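Alpha-1,3-glucanase (Paenibacillus glycanilyticus, PDB 6K0P) hydrolyses the alpha-1,3-glycosidic bonds of alpha-1,3-glucan, as a glycoside hydrolase of family GH87 whose catalytic domain includes a right-handed beta-helix. Local coordinates at residues A192-S195 against I196-L200; N181-P184 against T185-V188; L117-L120 against G121-N124. The protein carries 1 engineered substitution. All blocks are in the same frame, centred on the assembly; numbering follows the deposited sequence.

Interaction 1. Residues A192-S195 against I196-L200; sequences ASKS and IDQAL
A capping box closes the N-terminal end of helix 196-204, with Ser195 as the N-cap and Gln198 as its partner three residues on. Ser195 OG takes the hydrogen of Gln198 N at 3.0 Å, one of the first-turn amides, which lie before the run of i to i+4 helical bonds. In return, Ser195 N gives its hydrogen to Gln198 OE1, 2.9 Å away. This second bond is nearly straight, 169° at the hydrogen, and the donor lies in the plane of the amide on a lone pair of OE1. Serine suits the place because its hydroxyl sits on a short arm: with chi1 at 69°, OG stands between the backbone N and the carbonyl carbon and can reach along the first turn. Gln198 bends back with CG beside its own backbone N; this CG lies 3.2 Å from Ser195 OG, and the extended chain beyond it carries OE1 to the amide of Ser195. The box therefore pairs two reciprocal bonds, each joining a side chain to a backbone amide, at the point where the loop after strand 187-189 turns into the short helix at the start of the beta-helix. The first regular helical bond, Ala199 N to Ser195 O at 2.8 Å, runs beside it. Lys194 runs at a slant to Gln198, its CG 3.9 Å from Gln198 CB, while its bent chain carries NZ away to a salt bridge with Glu202 further along the helix. On the buried side, the small Ala199 and the branched Ile196 both meet Ile212 of strand 211-214, and Ile196 also touches Ile225 of strand 224-227.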
ATOM      1  N   ALA A 192      27.835   9.056 -17.199  1.00 14.36           N
ATOM      2  CA  ALA A 192      27.226   9.861 -18.253  1.00 14.51           C
ATOM      3  C   ALA A 192      27.372   9.225 -19.634  1.00 18.10           C
ATOM      4  O   ALA A 192      26.543   9.474 -20.514  1.00 19.97           O
ATOM      5  CB  ALA A 192      27.808  11.275 -18.246  1.00 14.17           C
ATOM      6  N   SER A 193      28.398   8.404 -19.852  1.00 17.93           N
ATOM      7  CA  SER A 193      28.586   7.787 -21.164  1.00 23.58           C
ATOM      8  C   SER A 193      28.540   6.265 -21.139  1.00 27.90           C
ATOM      9  O   SER A 193      28.794   5.636 -22.173  1.00 29.73           O
ATOM     10  CB  SER A 193      29.881   8.256 -21.829  1.00 26.52           C
ATOM     11  OG  SER A 193      30.988   7.894 -21.032  1.00 26.37           O
ATOM     12  N   LYS A 194      28.226   5.652 -19.999  1.00 16.81           N
ATOM     13  CA  LYS A 194      28.110   4.200 -19.913  1.00 15.88           C
ATOM     14  C   LYS A 194      26.750   3.873 -19.315  1.00 17.25           C
ATOM     15  O   LYS A 194      26.495   4.158 -18.140  1.00 16.77           O
ATOM     16  CB  LYS A 194      29.243   3.587 -19.093  1.00 15.60           C
ATOM     17  CG  LYS A 194      29.227   2.062 -19.115  1.00 17.24           C
ATOM     18  CD  LYS A 194      30.371   1.461 -18.311  1.00 16.56           C
ATOM     19  CE  LYS A 194      31.731   1.931 -18.818  1.00 19.31           C
ATOM     20  NZ  LYS A 194      32.847   1.304 -18.066  1.00 17.64           N
ATOM     21  N   SER A 195      25.876   3.285 -20.123  1.00 16.92           N
ATOM     22  CA  SER A 195      24.518   3.025 -19.687  1.00 18.01           C
ATOM     23  C   SER A 195      24.473   1.843 -18.720  1.00 15.24           C
ATOM     24  O   SER A 195      25.443   1.096 -18.546  1.00 14.81           O
ATOM     25  CB  SER A 195      23.640   2.706 -20.890  1.00 17.49           C
ATOM     26  OG  SER A 195      24.012   1.448 -21.418  1.00 20.28           O
ATOM     27  N   ILE A 196      23.309   1.680 -18.081  1.00 15.54           N
ATOM     28  CA  ILE A 196      23.069   0.512 -17.232  1.00 15.83           C
ATOM     29  C   ILE A 196      23.316  -0.784 -18.005  1.00 14.48           C
ATOM     30  O   ILE A 196      24.012  -1.689 -17.530  1.00 14.72           O
ATOM     31  CB  ILE A 196      21.650   0.570 -16.637  1.00 15.08           C
ATOM     32  CG1 ILE A 196      21.498   1.792 -15.725  1.00 14.28           C
ATOM     33  CG2 ILE A 196      21.330  -0.716 -15.883  1.00 16.10           C
ATOM     34  CD1 ILE A 196      20.055   2.105 -15.330  1.00 15.93           C
ATOM     35  N   ASP A 197      22.753  -0.889 -19.215  1.00 17.53           N
ATOM     36  CA  ASP A 197      22.966  -2.093 -20.019  1.00 16.84           C
ATOM     37  C   ASP A 197      24.444  -2.306 -20.340  1.00 15.73           C
ATOM     38  O   ASP A 197      24.925  -3.444 -20.333  1.00 16.35           O
ATOM     39  CB  ASP A 197      22.159  -2.028 -21.316  1.00 20.40           C
ATOM     40  CG  ASP A 197      20.806  -2.732 -21.214  1.00 25.41           C
ATOM     41  OD1 ASP A 197      20.662  -3.709 -20.435  1.00 23.64           O
ATOM     42  OD2 ASP A 197      19.893  -2.330 -21.961  1.00 24.22           O
ATOM     43  N   GLN A 198      25.175  -1.229 -20.649  1.00 17.40           N
ATOM     44  CA  GLN A 198      26.597  -1.368 -20.965  1.00 15.06           C
ATOM     45  C   GLN A 198      27.403  -1.789 -19.741  1.00 15.24           C
ATOM     46  O   GLN A 198      28.320  -2.617 -19.847  1.00 15.27           O
ATOM     47  CB  GLN A 198      27.135  -0.070 -21.568  1.00 19.32           C
ATOM     48  CG  GLN A 198      26.574   0.228 -22.952  1.00 24.11           C
ATOM     49  CD  GLN A 198      26.993   1.585 -23.475  1.00 31.45           C
ATOM     50  OE1 GLN A 198      27.045   2.568 -22.731  1.00 24.35           O
ATOM     51  NE2 GLN A 198      27.290   1.650 -24.769  1.00 33.47           N
ATOM     52  N   ALA A 199      27.077  -1.233 -18.573  1.00 16.20           N
ATOM     53  CA  ALA A 199      27.747  -1.647 -17.344  1.00 14.24           C
ATOM     54  C   ALA A 199      27.482  -3.117 -17.045  1.00 14.54           C
ATOM     55  O   ALA A 199      28.391  -3.845 -16.627  1.00 12.17           O
ATOM     56  CB  ALA A 199      27.299  -0.765 -16.178  1.00 13.83           C
ATOM     57  N   LEU A 200      26.247  -3.575 -17.276  1.00 13.19           N
ATOM     58  CA  LEU A 200      25.913  -4.975 -17.028  1.00 12.59           C
ATOM     59  C   LEU A 200      26.634  -5.908 -17.993  1.00 13.86           C
ATOM     60  O   LEU A 200      27.049  -7.002 -17.601  1.00 14.43           O
ATOM     61  CB  LEU A 200      24.398  -5.185 -17.100  1.00 12.53           C
ATOM     62  CG  LEU A 200      23.646  -4.698 -15.861  1.00 13.78           C
ATOM     63  CD1 LEU A 200      22.163  -4.640 -16.160  1.00 13.40           C
ATOM     64  CD2 LEU A 200      23.900  -5.597 -14.661  1.00 13.97           C
TER

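Interaction 2. Residues N181-P184 against T185-V188; sequences NPDP and TKYV
Asp183 O is gripped by two backbone amides, Lys186 N and Tyr187 N, each 2.9 Å away. The bond from Lys186 N closes a type I beta turn over Pro184 and Thr185, and proline suits the second position because its ring fixes phi near -60°. The two donors come from different directions: Tyr187 N lies almost in line with the carbonyl bond, whereas Lys186 N stands well above the carbonyl plane. Within the turn, Asp183 OD1 accepts from Thr185 OG1 at 2.8 Å and from Thr185 N at 2.9 Å, both reaching it from one face of the carboxylate. Threonine supplies this pair because its chi1 of 73° brings OG1 round to the same oxygen that its amide already meets. The extended chain of Lys186 runs past Asp183 OD2. A water donates to Asp183 OD2 at 2.6 Å and accepts from Lys186 NZ; Asp183 OD2 and Lys186 NZ themselves are 4.0 Å apart, beyond a salt bridge, though their charges probably attract. Asn181 works with both ends of its amide: OD1 accepts from Asp183 N in an Asx turn, and Asn181 ND2 donates to Tyr187 O over 3.1 Å in a nearly straight bond. Its CG lies anti to the backbone N, chi1 -172°, which swings the amide across to the tyrosine backbone. Pro182, with a rigid and apolar ring, covers one face of the Tyr187 ring near its rim, and Asp183 O meets the edge of that ring. The chain thus passes from the loop after strand 165-173 into strand 187-189, which pairs in parallel with strand 211-214; Tyr187 and Pro182 both touch Tyr213 there, Tyr187 OH bonds to Glu233, and Val188 packs on Ala199 of helix 196-204.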
ATOM      1  N   ASN A 181      30.644   4.283  -4.800  1.00 11.16           N
ATOM      2  CA  ASN A 181      30.865   2.940  -5.314  1.00  9.74           C
ATOM      3  C   ASN A 181      31.565   2.114  -4.234  1.00 11.62           C
ATOM      4  O   ASN A 181      32.627   2.524  -3.748  1.00 12.25           O
ATOM      5  CB  ASN A 181      31.745   3.031  -6.563  1.00 11.15           C
ATOM      6  CG  ASN A 181      31.869   1.702  -7.294  1.00 10.64           C
ATOM      7  OD1 ASN A 181      31.797   0.641  -6.680  1.00 11.81           O
ATOM      8  ND2 ASN A 181      32.038   1.757  -8.616  1.00 10.79           N
ATOM      9  N   PRO A 182      31.002   0.978  -3.820  1.00 10.83           N
ATOM     10  CA  PRO A 182      31.648   0.204  -2.747  1.00 11.74           C
ATOM     11  C   PRO A 182      33.055  -0.239  -3.101  1.00 13.58           C
ATOM     12  O   PRO A 182      33.911  -0.339  -2.212  1.00 16.04           O
ATOM     13  CB  PRO A 182      30.709  -0.997  -2.560  1.00 15.17           C
ATOM     14  CG  PRO A 182      29.398  -0.558  -3.144  1.00 18.42           C
ATOM     15  CD  PRO A 182      29.737   0.373  -4.269  1.00 13.04           C
ATOM     16  N   ASP A 183      33.316  -0.515  -4.376  1.00 12.58           N
ATOM     17  CA  ASP A 183      34.655  -0.886  -4.821  1.00 13.04           C
ATOM     18  C   ASP A 183      34.700  -0.772  -6.337  1.00 11.69           C
ATOM     19  O   ASP A 183      34.146  -1.619  -7.053  1.00 11.29           O
ATOM     20  CB  ASP A 183      35.047  -2.299  -4.382  1.00 14.06           C
ATOM     21  CG  ASP A 183      36.508  -2.620  -4.693  1.00 14.10           C
ATOM     22  OD1 ASP A 183      37.080  -2.024  -5.623  1.00 15.11           O
ATOM     23  OD2 ASP A 183      37.082  -3.483  -3.998  1.00 19.98           O
ATOM     24  N   PRO A 184      35.353   0.268  -6.853  1.00 13.61           N
ATOM     25  CA  PRO A 184      35.418   0.470  -8.304  1.00 15.83           C
ATOM     26  C   PRO A 184      35.997  -0.701  -9.084  1.00 15.19           C
ATOM     27  O   PRO A 184      35.701  -0.825 -10.279  1.00 17.86           O
ATOM     28  CB  PRO A 184      36.298   1.723  -8.432  1.00 21.56           C
ATOM     29  CG  PRO A 184      36.092   2.456  -7.136  1.00 20.69           C
ATOM     30  CD  PRO A 184      35.872   1.415  -6.088  1.00 15.95           C
ATOM     31  N   THR A 185      36.805  -1.562  -8.462  1.00 12.64           N
ATOM     32  CA  THR A 185      37.336  -2.714  -9.187  1.00 13.42           C
ATOM     33  C   THR A 185      36.370  -3.887  -9.231  1.00 14.45           C
ATOM     34  O   THR A 185      36.619  -4.847  -9.970  1.00 17.15           O
ATOM     35  CB  THR A 185      38.672  -3.177  -8.597  1.00 13.99           C
ATOM     36  OG1 THR A 185      38.444  -3.820  -7.338  1.00 16.69           O
ATOM     37  CG2 THR A 185      39.628  -1.984  -8.431  1.00 16.30           C
ATOM     38  N   LYS A 186      35.283  -3.837  -8.458  1.00 12.04           N
ATOM     39  CA  LYS A 186      34.314  -4.919  -8.404  1.00 13.40           C
ATOM     40  C   LYS A 186      32.933  -4.532  -8.898  1.00 15.00           C
ATOM     41  O   LYS A 186      32.164  -5.419  -9.285  1.00 14.46           O
ATOM     42  CB  LYS A 186      34.202  -5.476  -6.979  1.00 15.65           C
ATOM     43  CG  LYS A 186      35.510  -6.108  -6.496  1.00 18.25           C
ATOM     44  CD  LYS A 186      35.394  -6.614  -5.074  1.00 21.56           C
ATOM     45  CE  LYS A 186      36.755  -7.038  -4.535  1.00 26.40           C
ATOM     46  NZ  LYS A 186      36.683  -7.375  -3.086  1.00 31.06           N
ATOM     47  N   TYR A 187      32.596  -3.249  -8.906  1.00 11.19           N
ATOM     48  CA  TYR A 187      31.295  -2.776  -9.371  1.00  9.48           C
ATOM     49  C   TYR A 187      31.530  -1.829 -10.538  1.00 10.92           C
ATOM     50  O   TYR A 187      32.127  -0.758 -10.363  1.00 12.02           O
ATOM     51  CB  TYR A 187      30.550  -2.058  -8.242  1.00 10.93           C
ATOM     52  CG  TYR A 187      30.215  -2.952  -7.071  1.00 11.82           C
ATOM     53  CD1 TYR A 187      31.148  -3.191  -6.073  1.00 11.74           C
ATOM     54  CD2 TYR A 187      28.967  -3.567  -6.970  1.00 11.73           C
ATOM     55  CE1 TYR A 187      30.861  -4.021  -4.995  1.00 14.31           C
ATOM     56  CE2 TYR A 187      28.666  -4.398  -5.896  1.00 12.91           C
ATOM     57  CZ  TYR A 187      29.623  -4.622  -4.913  1.00 13.51           C
ATOM     58  OH  TYR A 187      29.358  -5.430  -3.830  1.00 16.06           O
ATOM     59  N   VAL A 188      31.072  -2.224 -11.727  1.00 10.26           N
ATOM     60  CA  VAL A 188      31.193  -1.375 -12.910  1.00 10.83           C
ATOM     61  C   VAL A 188      30.265  -0.176 -12.747  1.00 10.78           C
ATOM     62  O   VAL A 188      29.058  -0.335 -12.536  1.00 11.75           O
ATOM     63  CB  VAL A 188      30.842  -2.163 -14.178  1.00 11.17           C
ATOM     64  CG1 VAL A 188      30.996  -1.275 -15.408  1.00 13.67           C
ATOM     65  CG2 VAL A 188      31.723  -3.412 -14.297  1.00 13.95           C
TER
HETATM   66  O   HOH W   1      36.043  -4.689  -1.992  1.00 30.67           O

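Interaction 3. Residues L117-L120 against G121-N124; sequences LGRL and GYDN
The guanidinium of Arg119 lies flat over the ring of Tyr122, the two planes 20° apart and their centres separated by 4.7 Å. The overlap is offset: NH1 stands above the ring toward its rim, while Tyr122 CB sits over one face of the guanidinium, 3.4 Å from Arg119 NH2. At its edge the same group meets Asp123 side-on. Arg119 NE donates to OD2 of Asp123 at 3.0 Å, and Arg119 NH2 to its OD1 at 2.8 Å, one nitrogen for each oxygen in a two-pronged salt bridge. Both carboxylate oxygens are met on the syn side, close to their plane. Arginine suits the place because a flat cation can offer a face to the ring and an edge to the acid simultaneously. Its chain folds back to do so, bent at chi2 and chi3, and the paired bonds should restrict rotation of the guanidinium. The backbone makes a type II beta turn, closed by Tyr122 N donating to Arg119 O at 2.9 Å; a water lies 2.7 Å from Arg119 O and accepts from Asp123 N. Gly121 takes the third position of the turn with a positive phi of 96°, where a CB would press against Leu120 O. The side chain of Leu120 packs on Tyr133 of strand 131-133. Tyr122 OH bonds to Asp282, a residue of a glycan pocket, and the side chain of Tyr122 is about 5 Å from a bound glucose. The arrangement is an arginine-aromatic stack joined to a side-on salt bridge, set in a loop of the N-terminal part of the catalytic region, between strands 110-112 and 131-133, lying against the glycan pocket that includes Arg280 and Asp282.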
ATOM      1  N   LEU A 117     -16.861   1.597 -10.024  1.00 15.71           N
ATOM      2  CA  LEU A 117     -15.612   1.614  -9.266  1.00 14.61           C
ATOM      3  C   LEU A 117     -14.676   0.491  -9.673  1.00 15.05           C
ATOM      4  O   LEU A 117     -13.480   0.564  -9.371  1.00 15.69           O
ATOM      5  CB  LEU A 117     -15.875   1.588  -7.762  1.00 15.92           C
ATOM      6  CG  LEU A 117     -16.711   2.765  -7.249  1.00 17.16           C
ATOM      7  CD1 LEU A 117     -16.865   2.662  -5.748  1.00 21.14           C
ATOM      8  CD2 LEU A 117     -16.120   4.124  -7.661  1.00 17.49           C
ATOM      9  N   GLY A 118     -15.185  -0.534 -10.365  1.00 14.76           N
ATOM     10  CA  GLY A 118     -14.324  -1.532 -10.978  1.00 17.17           C
ATOM     11  C   GLY A 118     -13.320  -0.945 -11.949  1.00 16.91           C
ATOM     12  O   GLY A 118     -12.311  -1.593 -12.255  1.00 17.82           O
ATOM     13  N   ARG A 119     -13.567   0.274 -12.428  1.00 17.29           N
ATOM     14  CA  ARG A 119     -12.646   0.965 -13.319  1.00 16.55           C
ATOM     15  C   ARG A 119     -11.643   1.844 -12.590  1.00 13.27           C
ATOM     16  O   ARG A 119     -10.797   2.455 -13.249  1.00 12.93           O
ATOM     17  CB  ARG A 119     -13.423   1.833 -14.316  1.00 15.48           C
ATOM     18  CG  ARG A 119     -14.347   1.051 -15.242  1.00 19.24           C
ATOM     19  CD  ARG A 119     -13.575   0.013 -16.033  1.00 18.05           C
ATOM     20  NE  ARG A 119     -12.559   0.619 -16.895  1.00 18.24           N
ATOM     21  CZ  ARG A 119     -11.613  -0.069 -17.534  1.00 19.14           C
ATOM     22  NH1 ARG A 119     -11.541  -1.390 -17.404  1.00 25.16           N
ATOM     23  NH2 ARG A 119     -10.746   0.562 -18.309  1.00 20.23           N
ATOM     24  N   LEU A 120     -11.713   1.940 -11.258  1.00 12.73           N
ATOM     25  CA  LEU A 120     -10.802   2.822 -10.533  1.00 13.10           C
ATOM     26  C   LEU A 120      -9.358   2.483 -10.867  1.00 14.25           C
ATOM     27  O   LEU A 120      -8.925   1.339 -10.694  1.00 13.98           O
ATOM     28  CB  LEU A 120     -11.011   2.665  -9.031  1.00 15.12           C
ATOM     29  CG  LEU A 120     -12.094   3.452  -8.312  1.00 19.29           C
ATOM     30  CD1 LEU A 120     -12.045   3.075  -6.841  1.00 16.58           C
ATOM     31  CD2 LEU A 120     -11.893   4.946  -8.506  1.00 16.22           C
ATOM     32  N   GLY A 121      -8.613   3.492 -11.321  1.00 12.11           N
ATOM     33  CA  GLY A 121      -7.213   3.366 -11.654  1.00 12.17           C
ATOM     34  C   GLY A 121      -6.933   3.127 -13.123  1.00 13.80           C
ATOM     35  O   GLY A 121      -5.802   3.363 -13.566  1.00 14.77           O
ATOM     36  N   TYR A 122      -7.930   2.686 -13.894  1.00 12.45           N
ATOM     37  CA  TYR A 122      -7.710   2.288 -15.283  1.00 14.06           C
ATOM     38  C   TYR A 122      -7.829   3.431 -16.278  1.00 13.10           C
ATOM     39  O   TYR A 122      -7.224   3.357 -17.359  1.00 14.27           O
ATOM     40  CB  TYR A 122      -8.720   1.216 -15.701  1.00 13.86           C
ATOM     41  CG  TYR A 122      -8.432  -0.177 -15.187  1.00 14.05           C
ATOM     42  CD1 TYR A 122      -7.542  -1.018 -15.844  1.00 15.38           C
ATOM     43  CD2 TYR A 122      -9.070  -0.658 -14.051  1.00 13.29           C
ATOM     44  CE1 TYR A 122      -7.288  -2.304 -15.379  1.00 12.58           C
ATOM     45  CE2 TYR A 122      -8.824  -1.929 -13.574  1.00 13.45           C
ATOM     46  CZ  TYR A 122      -7.937  -2.754 -14.238  1.00 12.45           C
ATOM     47  OH  TYR A 122      -7.722  -4.017 -13.757  1.00 14.37           O
ATOM     48  N   ASP A 123      -8.606   4.468 -15.972  1.00 13.34           N
ATOM     49  CA  ASP A 123      -9.018   5.450 -16.978  1.00 13.94           C
ATOM     50  C   ASP A 123      -8.539   6.842 -16.577  1.00 16.93           C
ATOM     51  O   ASP A 123      -9.057   7.438 -15.626  1.00 15.65           O
ATOM     52  CB  ASP A 123     -10.535   5.386 -17.175  1.00 16.41           C
ATOM     53  CG  ASP A 123     -11.006   3.984 -17.556  1.00 18.85           C
ATOM     54  OD1 ASP A 123     -10.280   3.301 -18.315  1.00 20.01           O
ATOM     55  OD2 ASP A 123     -12.085   3.550 -17.091  1.00 19.54           O
ATOM     56  N   ASN A 124      -7.570   7.373 -17.322  1.00 14.94           N
ATOM     57  CA  ASN A 124      -6.947   8.642 -16.973  0.64 15.12           C
ATOM     58  C   ASN A 124      -7.638   9.858 -17.583  1.00 16.92           C
ATOM     59  O   ASN A 124      -7.288  10.988 -17.227  1.00 17.85           O
ATOM     60  CB  ASN A 124      -5.454   8.641 -17.343  0.64 16.58           C
ATOM     61  CG  ASN A 124      -5.211   8.595 -18.843  0.64 17.82           C
ATOM     62  OD1 ASN A 124      -5.658   9.469 -19.588  0.64 25.69           O
ATOM     63  ND2 ASN A 124      -4.472   7.586 -19.291  0.64 17.80           N
TER
HETATM   64  O   HOH W   2     -10.059   5.035 -13.436  1.00 14.23           O

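Overall arrangement
Interactions 1 and 2 belong to one corner of the fold: the turn at 181-188 leads into strand 187-189, and the cap at 192-200 starts the helix that follows. They touch through Val188, which packs on Ala199 and Lys194. Interaction 2 is a surface contact and interaction 1 is partly buried, yet both rely on side chains bonding backbone amides. Interaction 3 is also partly buried, but centre to centre it lies about 37 Å from interaction 1 and about 44 Å from interaction 2. There a cation, a ring and a carboxylate dominate, near bound sugar, whereas the other two shape the chain where the beta-helix begins.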